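Local structure of beta-N-acetylglucosaminidase-like protein Glycoside hydrolase family 20 (Flavobacterium johnsoniae, 6YHH) at residues F157-D168 against Y208-Y219. The protein probably acts as a beta-N-acetylhexosaminidase of glycoside hydrolase family 20, removing terminal N-acetylglucosamine from chitin-derived oligosaccharides. Sequence-based numbering, arbitrary orientation.
Sequences FQPVDVVKRNLD and YTQEEIRNIVKY
V163 and I216 touch where helices 160-168 and 210-219 run side by side, nearly parallel at 13° with their axes 10.4 Å apart. In the turns leading into these helices, Y208 reaches over to F157 and Q158, and its OH donates to Q158 O (2.6 Å) in the carbonyl plane, on a lone pair. F157 CE1 sits over the centre of the Y208 ring, the two ring planes inclined at 47°. Between the helices, I216 CG2 packs on V163 CG1 (3.7 Å) and L167 CD1, while its CD1 meets V160 CG2. These are neighbouring outer helices of the TIM-barrel catalytic domain, joined through strand 177-184, whose F178 and W180 lie beneath V163, L167 and I216. Further along, Y219 swings across to the first helix with CG anti to the backbone N (chi1 -171°). The extended K164 chain lies over one ring face, CG 3.9 Å from the centroid in a CH-pi contact, and the Y219 OH donates to the syn side of D168 OD2 (2.5 Å). A leucine in place of Y219 would probably leave D168 OD2 without this donor and the K164 methylenes without their aromatic platform. R223 forms a salt bridge with D168 OD1 and a cation-pi contact with Y219.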
loop_
_atom_site.group_PDB
_atom_site.type_symbol
_atom_site.label_atom_id
_atom_site.label_comp_id
_atom_site.label_asym_id
_atom_site.label_seq_id
_atom_site.Cartn_x
_atom_site.Cartn_y
_atom_site.Cartn_z
ATOM N N PHE A 157 -8.509 11.653 5.827
ATOM C CA PHE A 157 -9.173 10.873 4.813
ATOM C C PHE A 157 -8.393 9.589 4.631
ATOM O O PHE A 157 -7.121 9.596 4.531
ATOM C CB PHE A 157 -9.354 11.649 3.529
ATOM C CG PHE A 157 -9.980 10.859 2.409
ATOM C CD1 PHE A 157 -11.343 10.549 2.476
ATOM C CD2 PHE A 157 -9.258 10.468 1.273
ATOM C CE1 PHE A 157 -11.965 9.803 1.519
ATOM C CE2 PHE A 157 -9.901 9.718 0.290
ATOM C CZ PHE A 157 -11.274 9.436 0.385
ATOM N N GLN A 158 -9.135 8.499 4.524
ATOM C CA GLN A 158 -8.550 7.184 4.288
ATOM C C GLN A 158 -9.042 6.668 2.923
ATOM O O GLN A 158 -10.225 6.304 2.765
ATOM C CB GLN A 158 -8.916 6.214 5.360
ATOM C CG GLN A 158 -8.645 6.709 6.776
ATOM C CD GLN A 158 -7.160 6.883 7.043
ATOM O OE1 GLN A 158 -6.344 6.155 6.562
ATOM N NE2 GLN A 158 -6.856 7.903 7.808
ATOM N N PRO A 159 -8.143 6.617 1.953
ATOM C CA PRO A 159 -8.559 6.236 0.584
ATOM C C PRO A 159 -9.137 4.792 0.501
ATOM O O PRO A 159 -9.010 3.969 1.409
ATOM C CB PRO A 159 -7.259 6.329 -0.214
ATOM C CG PRO A 159 -6.537 7.415 0.441
ATOM C CD PRO A 159 -6.738 7.040 1.932
ATOM N N VAL A 160 -9.767 4.553 -0.660
ATOM C CA VAL A 160 -10.395 3.272 -0.936
ATOM C C VAL A 160 -9.500 2.125 -0.586
ATOM O O VAL A 160 -9.980 1.116 -0.000
ATOM C CB VAL A 160 -10.846 3.221 -2.399
ATOM C CG1 VAL A 160 -11.160 1.805 -2.811
ATOM C CG2 VAL A 160 -11.982 4.185 -2.632
ATOM N N ASP A 161 -8.191 2.180 -0.918
ATOM C CA ASP A 161 -7.319 1.035 -0.631
ATOM C C ASP A 161 -7.221 0.701 0.867
ATOM O O ASP A 161 -7.096 -0.465 1.260
ATOM C CB ASP A 161 -5.911 1.175 -1.241
ATOM C CG ASP A 161 -5.152 2.393 -0.737
ATOM O OD1 ASP A 161 -5.630 3.464 -0.858
ATOM O OD2 ASP A 161 -4.026 2.204 -0.279
ATOM N N VAL A 162 -7.208 1.751 1.693
ATOM C CA VAL A 162 -7.140 1.538 3.137
ATOM C C VAL A 162 -8.395 0.846 3.614
ATOM O O VAL A 162 -8.340 -0.120 4.412
ATOM C CB VAL A 162 -7.035 2.870 3.893
ATOM C CG1 VAL A 162 -7.015 2.642 5.396
ATOM C CG2 VAL A 162 -5.734 3.642 3.500
ATOM N N VAL A 163 -9.551 1.283 3.118
ATOM C CA VAL A 163 -10.836 0.733 3.549
ATOM C C VAL A 163 -10.902 -0.746 3.140
ATOM O O VAL A 163 -11.260 -1.619 3.964
ATOM C CB VAL A 163 -11.989 1.536 2.909
ATOM C CG1 VAL A 163 -13.329 0.857 3.192
ATOM C CG2 VAL A 163 -11.981 2.973 3.404
ATOM N N LYS A 164 -10.538 -1.055 1.891
ATOM C CA LYS A 164 -10.609 -2.408 1.398
ATOM C C LYS A 164 -9.726 -3.364 2.206
ATOM O O LYS A 164 -10.190 -4.434 2.636
ATOM C CB LYS A 164 -10.281 -2.515 -0.086
ATOM C CG LYS A 164 -11.349 -1.965 -1.009
ATOM C CD LYS A 164 -10.945 -2.101 -2.445
ATOM C CE LYS A 164 -12.057 -1.751 -3.382
ATOM N NZ LYS A 164 -11.756 -2.069 -4.837
ATOM N N ARG A 165 -8.465 -3.009 2.442
ATOM C CA ARG A 165 -7.622 -3.986 3.128
ATOM C C ARG A 165 -8.088 -4.151 4.556
ATOM O O ARG A 165 -7.886 -5.243 5.198
ATOM C CB ARG A 165 -6.146 -3.664 3.072
ATOM C CG ARG A 165 -5.690 -2.371 3.724
ATOM C CD ARG A 165 -4.214 -2.124 3.532
ATOM N NE ARG A 165 -3.736 -0.938 4.209
ATOM C CZ ARG A 165 -3.472 0.245 3.631
ATOM N NH1 ARG A 165 -3.082 1.266 4.342
ATOM N NH2 ARG A 165 -3.630 0.395 2.309
ATOM N N ASN A 166 -8.579 -3.089 5.168
ATOM C CA ASN A 166 -9.081 -3.236 6.537
ATOM C C ASN A 166 -10.345 -4.130 6.603
ATOM O O ASN A 166 -10.523 -4.816 7.577
ATOM C CB ASN A 166 -9.233 -1.865 7.176
ATOM C CG ASN A 166 -7.903 -1.389 7.724
ATOM O OD1 ASN A 166 -7.051 -0.734 7.006
ATOM N ND2 ASN A 166 -7.663 -1.748 8.939
ATOM N N LEU A 167 -11.189 -4.090 5.586
ATOM C CA LEU A 167 -12.302 -5.007 5.511
ATOM C C LEU A 167 -11.755 -6.428 5.436
ATOM O O LEU A 167 -12.289 -7.341 6.109
ATOM C CB LEU A 167 -13.180 -4.693 4.279
ATOM C CG LEU A 167 -14.031 -3.459 4.493
ATOM C CD1 LEU A 167 -14.653 -2.935 3.161
ATOM C CD2 LEU A 167 -15.094 -3.652 5.561
ATOM N N ASP A 168 -10.675 -6.680 4.667
ATOM C CA ASP A 168 -10.082 -8.035 4.680
ATOM C C ASP A 168 -9.592 -8.407 6.075
ATOM O O ASP A 168 -9.753 -9.573 6.485
ATOM C CB ASP A 168 -8.943 -8.131 3.671
ATOM C CG ASP A 168 -9.455 -8.123 2.219
ATOM O OD1 ASP A 168 -10.248 -9.048 1.903
ATOM O OD2 ASP A 168 -9.055 -7.276 1.459
ATOM N N TYR A 208 -15.244 9.975 -0.890
ATOM C CA TYR A 208 -15.612 8.754 -1.601
ATOM C C TYR A 208 -16.739 9.055 -2.585
ATOM O O TYR A 208 -17.729 9.720 -2.231
ATOM C CB TYR A 208 -16.126 7.717 -0.699
ATOM C CG TYR A 208 -15.172 7.421 0.467
ATOM C CD1 TYR A 208 -14.029 6.675 0.268
ATOM C CD2 TYR A 208 -15.462 7.866 1.749
ATOM C CE1 TYR A 208 -13.155 6.447 1.346
ATOM C CE2 TYR A 208 -14.626 7.581 2.821
ATOM C CZ TYR A 208 -13.509 6.836 2.599
ATOM O OH TYR A 208 -12.678 6.579 3.705
ATOM N N THR A 209 -16.561 8.606 -3.824
ATOM C CA THR A 209 -17.672 8.746 -4.772
ATOM C C THR A 209 -18.793 7.805 -4.395
ATOM O O THR A 209 -18.618 6.828 -3.704
ATOM C CB THR A 209 -17.261 8.505 -6.235
ATOM O OG1 THR A 209 -17.009 7.093 -6.446
ATOM C CG2 THR A 209 -16.089 9.288 -6.626
ATOM N N GLN A 210 -19.983 8.051 -4.942
ATOM C CA GLN A 210 -21.152 7.137 -4.714
ATOM C C GLN A 210 -20.850 5.729 -5.227
ATOM O O GLN A 210 -21.181 4.755 -4.605
ATOM C CB GLN A 210 -22.459 7.714 -5.310
ATOM C CG GLN A 210 -22.758 9.076 -4.704
ATOM C CD GLN A 210 -24.154 9.567 -4.986
ATOM O OE1 GLN A 210 -24.869 8.989 -5.806
ATOM N NE2 GLN A 210 -24.578 10.581 -4.248
ATOM N N GLU A 211 -20.179 5.646 -6.405
ATOM C CA GLU A 211 -19.888 4.377 -6.991
ATOM C C GLU A 211 -18.837 3.664 -6.078
ATOM O O GLU A 211 -18.967 2.459 -5.875
ATOM C CB GLU A 211 -19.323 4.492 -8.383
ATOM C CG GLU A 211 -18.807 3.164 -8.934
ATOM C CD GLU A 211 -17.995 3.389 -10.247
ATOM O OE1 GLU A 211 -16.723 3.544 -10.113
ATOM O OE2 GLU A 211 -18.698 3.405 -11.287
ATOM N N GLU A 212 -17.850 4.420 -5.567
ATOM C CA GLU A 212 -16.901 3.823 -4.642
ATOM C C GLU A 212 -17.589 3.282 -3.411
ATOM O O GLU A 212 -17.318 2.162 -2.973
ATOM C CB GLU A 212 -15.794 4.833 -4.280
ATOM C CG GLU A 212 -14.780 5.052 -5.402
ATOM C CD GLU A 212 -13.899 6.271 -5.187
ATOM O OE1 GLU A 212 -14.173 7.037 -4.228
ATOM O OE2 GLU A 212 -12.959 6.474 -5.979
ATOM N N ILE A 213 -18.522 4.037 -2.873
ATOM C CA ILE A 213 -19.262 3.574 -1.707
ATOM C C ILE A 213 -20.029 2.290 -2.046
ATOM O O ILE A 213 -20.002 1.327 -1.292
ATOM C CB ILE A 213 -20.185 4.690 -1.207
ATOM C CG1 ILE A 213 -19.396 5.834 -0.608
ATOM C CG2 ILE A 213 -21.237 4.175 -0.246
ATOM C CD1 ILE A 213 -20.176 7.085 -0.316
ATOM N N ARG A 214 -20.782 2.273 -3.148
ATOM C CA ARG A 214 -21.495 1.068 -3.532
ATOM C C ARG A 214 -20.564 -0.096 -3.708
ATOM O O ARG A 214 -20.897 -1.239 -3.303
ATOM C CB ARG A 214 -22.322 1.289 -4.823
ATOM C CG ARG A 214 -23.450 2.272 -4.700
ATOM C CD ARG A 214 -24.253 2.255 -6.030
ATOM N NE ARG A 214 -25.148 3.422 -6.077
ATOM C CZ ARG A 214 -24.900 4.542 -6.767
ATOM N NH1 ARG A 214 -23.825 4.676 -7.587
ATOM N NH2 ARG A 214 -25.753 5.552 -6.659
ATOM N N ASN A 215 -19.386 0.130 -4.262
ATOM C CA ASN A 215 -18.477 -0.978 -4.490
ATOM C C ASN A 215 -17.772 -1.415 -3.196
ATOM O O ASN A 215 -17.472 -2.608 -3.079
ATOM C CB ASN A 215 -17.470 -0.642 -5.582
ATOM C CG ASN A 215 -18.135 -0.623 -6.979
ATOM O OD1 ASN A 215 -19.183 -1.244 -7.151
ATOM N ND2 ASN A 215 -17.491 -0.043 -7.961
ATOM N N ILE A 216 -17.609 -0.478 -2.233
ATOM C CA ILE A 216 -17.088 -0.894 -0.910
ATOM C C ILE A 216 -18.151 -1.676 -0.180
ATOM O O ILE A 216 -17.864 -2.619 0.540
ATOM C CB ILE A 216 -16.551 0.333 -0.178
ATOM C CG1 ILE A 216 -15.178 0.707 -0.768
ATOM C CG2 ILE A 216 -16.439 0.109 1.319
ATOM C CD1 ILE A 216 -14.675 2.107 -0.422
ATOM N N VAL A 217 -19.426 -1.287 -0.281
ATOM C CA VAL A 217 -20.539 -2.056 0.354
ATOM C C VAL A 217 -20.481 -3.481 -0.184
ATOM O O VAL A 217 -20.569 -4.439 0.551
ATOM C CB VAL A 217 -21.881 -1.360 0.061
ATOM C CG1 VAL A 217 -23.048 -2.299 0.263
ATOM C CG2 VAL A 217 -22.041 -0.106 0.914
ATOM N N LYS A 218 -20.317 -3.635 -1.505
ATOM C CA LYS A 218 -20.243 -4.979 -2.125
ATOM C C LYS A 218 -19.054 -5.751 -1.641
ATOM O O LYS A 218 -19.174 -6.931 -1.308
ATOM C CB LYS A 218 -20.192 -4.888 -3.641
ATOM C CG LYS A 218 -21.441 -4.394 -4.275
ATOM C CD LYS A 218 -21.464 -4.451 -5.826
ATOM C CE LYS A 218 -22.563 -3.618 -6.426
ATOM N NZ LYS A 218 -22.751 -3.910 -7.889
ATOM N N TYR A 219 -17.905 -5.075 -1.546
ATOM C CA TYR A 219 -16.648 -5.708 -1.144
ATOM C C TYR A 219 -16.843 -6.235 0.269
ATOM O O TYR A 219 -16.443 -7.360 0.608
ATOM C CB TYR A 219 -15.539 -4.635 -1.170
ATOM C CG TYR A 219 -14.151 -5.104 -0.993
ATOM C CD1 TYR A 219 -13.609 -5.296 0.246
ATOM C CD2 TYR A 219 -13.325 -5.338 -2.103
ATOM C CE1 TYR A 219 -12.291 -5.711 0.393
ATOM C CE2 TYR A 219 -12.031 -5.772 -1.982
ATOM C CZ TYR A 219 -11.481 -5.929 -0.730
ATOM O OH TYR A 219 -10.160 -6.375 -0.600
#